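Local structure of adenylate kinase (Cryptosporidium parvum Iowa II, 3BE4) at residues 34-39 with 89-94. The protein probably transfers a phosphoryl group reversibly between ATP and AMP, as an adenylate kinase of the P-loop NTPase clan. Sequence-based numbering, arbitrary orientation.
Sequences LSTGDM and DGFPRT. With AP5 (bis(adenosine)-5'-pentaphosphate), chain C.
Leu34 O accepts a hydrogen bond from Asp89 N (3.0 Å) where the parallel strands 32-35 and 86-89 run side by side at the edge of the P-loop NTPase sheet. Beyond that point the chains diverge, one into helix 36-45 and the other into the loop Gly90-Thr94, with the DGFPR signature of adenylate kinases spanning Asp89 to Arg93, and bis(adenosine)-5'-pentaphosphate puts one adenosine between them, in what is by family resemblance the AMP site. Ser35 is the N-cap of the helix, its OG taking a nearly straight bond from Asp38 N. From Thr36 the CB lies 3.4 Å from N7A of the ligand; chi1 of 34° brings OG1 round between the backbone N and the carbonyl carbon, and Thr36 OG1 donates to ligand N7A at 2.8 Å. CG2, the other branch, packs against Phe91, 3.7 Å from its CB, the two side chains crossing at about a right angle, and Val69 and Val73 of helix 66-78 also touch this threonine. Gly90 O receives N6A of the adenine and Arg93 NE (2.9 Å), the latter from above the carbonyl plane, so the same loop carbonyl reads the amino group and steadies the arginine. The arginine chain, bent at chi3 (79°), runs over the adenine, with CG 3.5 Å from C6A and NE against C5A, and one guanidinium face lies over C8A, with N9A displaced toward its rim. NH1 and NH2 both donate to the one oxygen O1B, an arrangement that probably offsets phosphate charge. The Asp89 side chain turns to His33, which bonds OD2, while a magnesium ion lies about 4 Å from the Asp89 side chain. Within the pocket one water accepts from Gly37 N and donates to Asp89 O and, at 2.6 Å, to O2A of the ligand.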
loop_
_atom_site.group_PDB
_atom_site.type_symbol
_atom_site.label_atom_id
_atom_site.label_comp_id
_atom_site.label_asym_id
_atom_site.label_seq_id
_atom_site.Cartn_x
_atom_site.Cartn_y
_atom_site.Cartn_z
ATOM N N LEU A 34 3.569 2.449 -5.947
ATOM C CA LEU A 34 3.790 1.044 -6.088
ATOM C C LEU A 34 3.150 0.226 -4.959
ATOM O O LEU A 34 3.702 0.260 -3.873
ATOM C CB LEU A 34 5.293 0.764 -6.083
ATOM C CG LEU A 34 6.187 1.053 -7.352
ATOM C CD1 LEU A 34 6.396 2.433 -7.537
ATOM C CD2 LEU A 34 7.614 0.460 -7.186
ATOM N N SER A 35 1.945 -0.300 -5.203
ATOM C CA SER A 35 1.276 -1.157 -4.278
ATOM C C SER A 35 1.623 -2.542 -4.763
ATOM O O SER A 35 1.094 -2.896 -5.833
ATOM C CB SER A 35 -0.215 -0.880 -4.307
ATOM O OG SER A 35 -0.976 -1.954 -3.773
ATOM N N THR A 36 2.415 -3.369 -3.980
ATOM C CA THR A 36 2.675 -4.638 -4.479
ATOM C C THR A 36 1.381 -5.545 -4.443
ATOM O O THR A 36 1.292 -6.463 -5.307
ATOM C CB THR A 36 3.723 -5.311 -3.588
ATOM O OG1 THR A 36 3.520 -4.871 -2.283
ATOM C CG2 THR A 36 5.135 -4.830 -4.020
ATOM N N GLY A 37 0.395 -5.198 -3.654
ATOM C CA GLY A 37 -0.898 -5.980 -3.709
ATOM C C GLY A 37 -1.607 -5.642 -5.048
ATOM O O GLY A 37 -2.042 -6.583 -5.736
ATOM N N ASP A 38 -1.668 -4.379 -5.418
ATOM C CA ASP A 38 -2.293 -4.149 -6.720
ATOM C C ASP A 38 -1.494 -4.724 -7.867
ATOM O O ASP A 38 -2.115 -5.182 -8.843
ATOM C CB ASP A 38 -2.392 -2.622 -6.996
ATOM C CG ASP A 38 -3.334 -1.840 -6.031
ATOM O OD1 ASP A 38 -4.230 -2.435 -5.211
ATOM O OD2 ASP A 38 -3.221 -0.513 -6.085
ATOM N N MET A 39 -0.167 -4.678 -7.831
ATOM C CA MET A 39 0.771 -5.250 -8.799
ATOM C C MET A 39 0.604 -6.772 -8.927
ATOM O O MET A 39 0.558 -7.340 -10.016
ATOM C CB MET A 39 2.232 -4.889 -8.515
ATOM C CG MET A 39 2.550 -3.397 -8.626
ATOM S SD MET A 39 3.980 -2.796 -7.571
ATOM C CE MET A 39 5.326 -3.836 -8.177
ATOM N N ASP A 89 3.633 1.013 -1.000
ATOM C CA ASP A 89 2.422 0.887 -0.207
ATOM C C ASP A 89 2.289 -0.683 -0.093
ATOM O O ASP A 89 2.014 -1.441 -1.021
ATOM C CB ASP A 89 1.312 1.480 -1.146
ATOM C CG ASP A 89 -0.099 1.024 -0.786
ATOM O OD1 ASP A 89 -0.303 0.228 0.222
ATOM O OD2 ASP A 89 -1.021 1.482 -1.563
ATOM N N GLY A 90 2.510 -1.052 1.171
ATOM C CA GLY A 90 2.451 -2.540 1.379
ATOM C C GLY A 90 3.768 -3.208 1.072
ATOM O O GLY A 90 3.775 -4.400 0.808
ATOM N N PHE A 91 4.792 -2.425 0.797
ATOM C CA PHE A 91 6.159 -2.988 0.529
ATOM C C PHE A 91 7.064 -1.921 1.035
ATOM O O PHE A 91 6.855 -0.748 0.734
ATOM C CB PHE A 91 6.394 -3.179 -1.007
ATOM C CG PHE A 91 7.780 -3.591 -1.311
ATOM C CD1 PHE A 91 8.115 -4.952 -1.432
ATOM C CD2 PHE A 91 8.772 -2.639 -1.358
ATOM C CE1 PHE A 91 9.492 -5.308 -1.641
ATOM C CE2 PHE A 91 10.125 -3.028 -1.603
ATOM C CZ PHE A 91 10.472 -4.338 -1.691
ATOM N N PRO A 92 8.123 -2.294 1.671
ATOM C CA PRO A 92 8.367 -3.693 2.176
ATOM C C PRO A 92 7.417 -4.146 3.254
ATOM O O PRO A 92 6.912 -3.310 3.967
ATOM C CB PRO A 92 9.803 -3.564 2.862
ATOM C CG PRO A 92 9.918 -2.157 3.139
ATOM C CD PRO A 92 9.186 -1.362 2.052
ATOM N N ARG A 93 7.238 -5.454 3.457
ATOM C CA ARG A 93 6.401 -5.819 4.555
ATOM C C ARG A 93 7.120 -6.904 5.364
ATOM O O ARG A 93 6.551 -7.411 6.292
ATOM C CB ARG A 93 4.856 -6.028 4.064
ATOM C CG ARG A 93 4.644 -7.170 3.236
ATOM C CD ARG A 93 3.149 -7.396 3.241
ATOM N NE ARG A 93 2.452 -6.460 2.305
ATOM C CZ ARG A 93 1.131 -6.330 2.323
ATOM N NH1 ARG A 93 0.316 -6.920 3.210
ATOM N NH2 ARG A 93 0.606 -5.531 1.348
ATOM N N THR A 94 8.399 -7.205 5.051
ATOM C CA THR A 94 9.227 -8.080 5.884
ATOM C C THR A 94 10.627 -7.423 5.918
ATOM O O THR A 94 10.983 -6.594 5.075
ATOM C CB THR A 94 9.425 -9.496 5.304
ATOM O OG1 THR A 94 10.145 -9.385 4.029
ATOM C CG2 THR A 94 8.127 -10.199 5.114
HETATM P PA AP5 C . -2.750 -5.333 -0.506
HETATM O O1A AP5 C . -3.621 -5.093 -1.750
HETATM O O2A AP5 C . -1.720 -4.365 -0.153
HETATM O O3A AP5 C . -3.707 -5.584 0.752
HETATM P PB AP5 C . -3.482 -5.328 2.304
HETATM O O1B AP5 C . -2.075 -5.397 2.652
HETATM O O2B AP5 C . -4.517 -6.193 3.036
HETATM O O3B AP5 C . -3.963 -3.719 2.378
HETATM P PG AP5 C . -5.220 -3.029 1.751
HETATM O O1G AP5 C . -6.417 -3.837 2.117
HETATM O O2G AP5 C . -4.904 -2.774 0.334
HETATM O O3G AP5 C . -5.153 -1.728 2.646
HETATM P PD AP5 C . -4.891 -0.145 2.350
HETATM O O1D AP5 C . -4.542 0.002 0.931
HETATM O O2D AP5 C . -3.994 0.306 3.427
HETATM O O3D AP5 C . -6.320 0.487 2.692
HETATM P PE AP5 C . -7.372 1.136 1.686
HETATM O O1E AP5 C . -7.717 0.164 0.687
HETATM O O2E AP5 C . -6.921 2.506 1.222
HETATM O O5F AP5 C . -1.987 -6.736 -0.571
HETATM C C5F AP5 C . -2.823 -7.794 -1.066
HETATM C C4F AP5 C . -2.060 -9.102 -0.600
HETATM O O4F AP5 C . -1.033 -9.322 -1.538
HETATM C C3F AP5 C . -1.408 -9.125 0.730
HETATM O O3F AP5 C . -2.318 -9.444 1.760
HETATM C C2F AP5 C . -0.422 -10.277 0.447
HETATM O O2F AP5 C . -1.137 -11.566 0.307
HETATM C C1F AP5 C . 0.126 -9.927 -0.924
HETATM N N9A AP5 C . 1.219 -8.998 -0.812
HETATM C C8A AP5 C . 1.135 -7.640 -1.227
HETATM N N7A AP5 C . 2.292 -7.032 -1.022
HETATM C C5A AP5 C . 3.181 -8.001 -0.513
HETATM C C6A AP5 C . 4.521 -7.930 -0.185
HETATM N N6A AP5 C . 5.305 -6.849 -0.106
HETATM N N1A AP5 C . 5.059 -9.151 0.294
HETATM C C2A AP5 C . 4.314 -10.234 0.276
HETATM N N3A AP5 C . 3.007 -10.353 -0.045
HETATM C C4A AP5 C . 2.440 -9.159 -0.542
HETATM O O5J AP5 C . -8.547 1.439 2.683
HETATM C C5J AP5 C . -9.381 0.306 3.233
HETATM C C4J AP5 C . -10.793 0.906 3.404
HETATM O O4J AP5 C . -10.881 1.989 4.349
HETATM C C3J AP5 C . -11.407 1.324 2.065
HETATM O O3J AP5 C . -12.782 1.005 2.064
HETATM C C2J AP5 C . -11.257 2.804 2.238
HETATM O O2J AP5 C . -12.254 3.506 1.509
HETATM C C1J AP5 C . -11.518 3.178 3.631
HETATM N N9B AP5 C . -10.845 4.292 4.225
HETATM C C8B AP5 C . -9.581 4.781 3.899
HETATM N N7B AP5 C . -9.297 5.792 4.740
HETATM C C5B AP5 C . -10.361 5.964 5.592
HETATM C C6B AP5 C . -10.561 6.742 6.776
HETATM N N6B AP5 C . -9.626 7.610 7.162
HETATM N N1B AP5 C . -11.749 6.617 7.430
HETATM C C2B AP5 C . -12.672 5.637 7.035
HETATM N N3B AP5 C . -12.496 4.799 5.968
HETATM C C4B AP5 C . -11.291 4.889 5.294
HETATM O O HOH W 1 0.568 -3.737 -1.293
#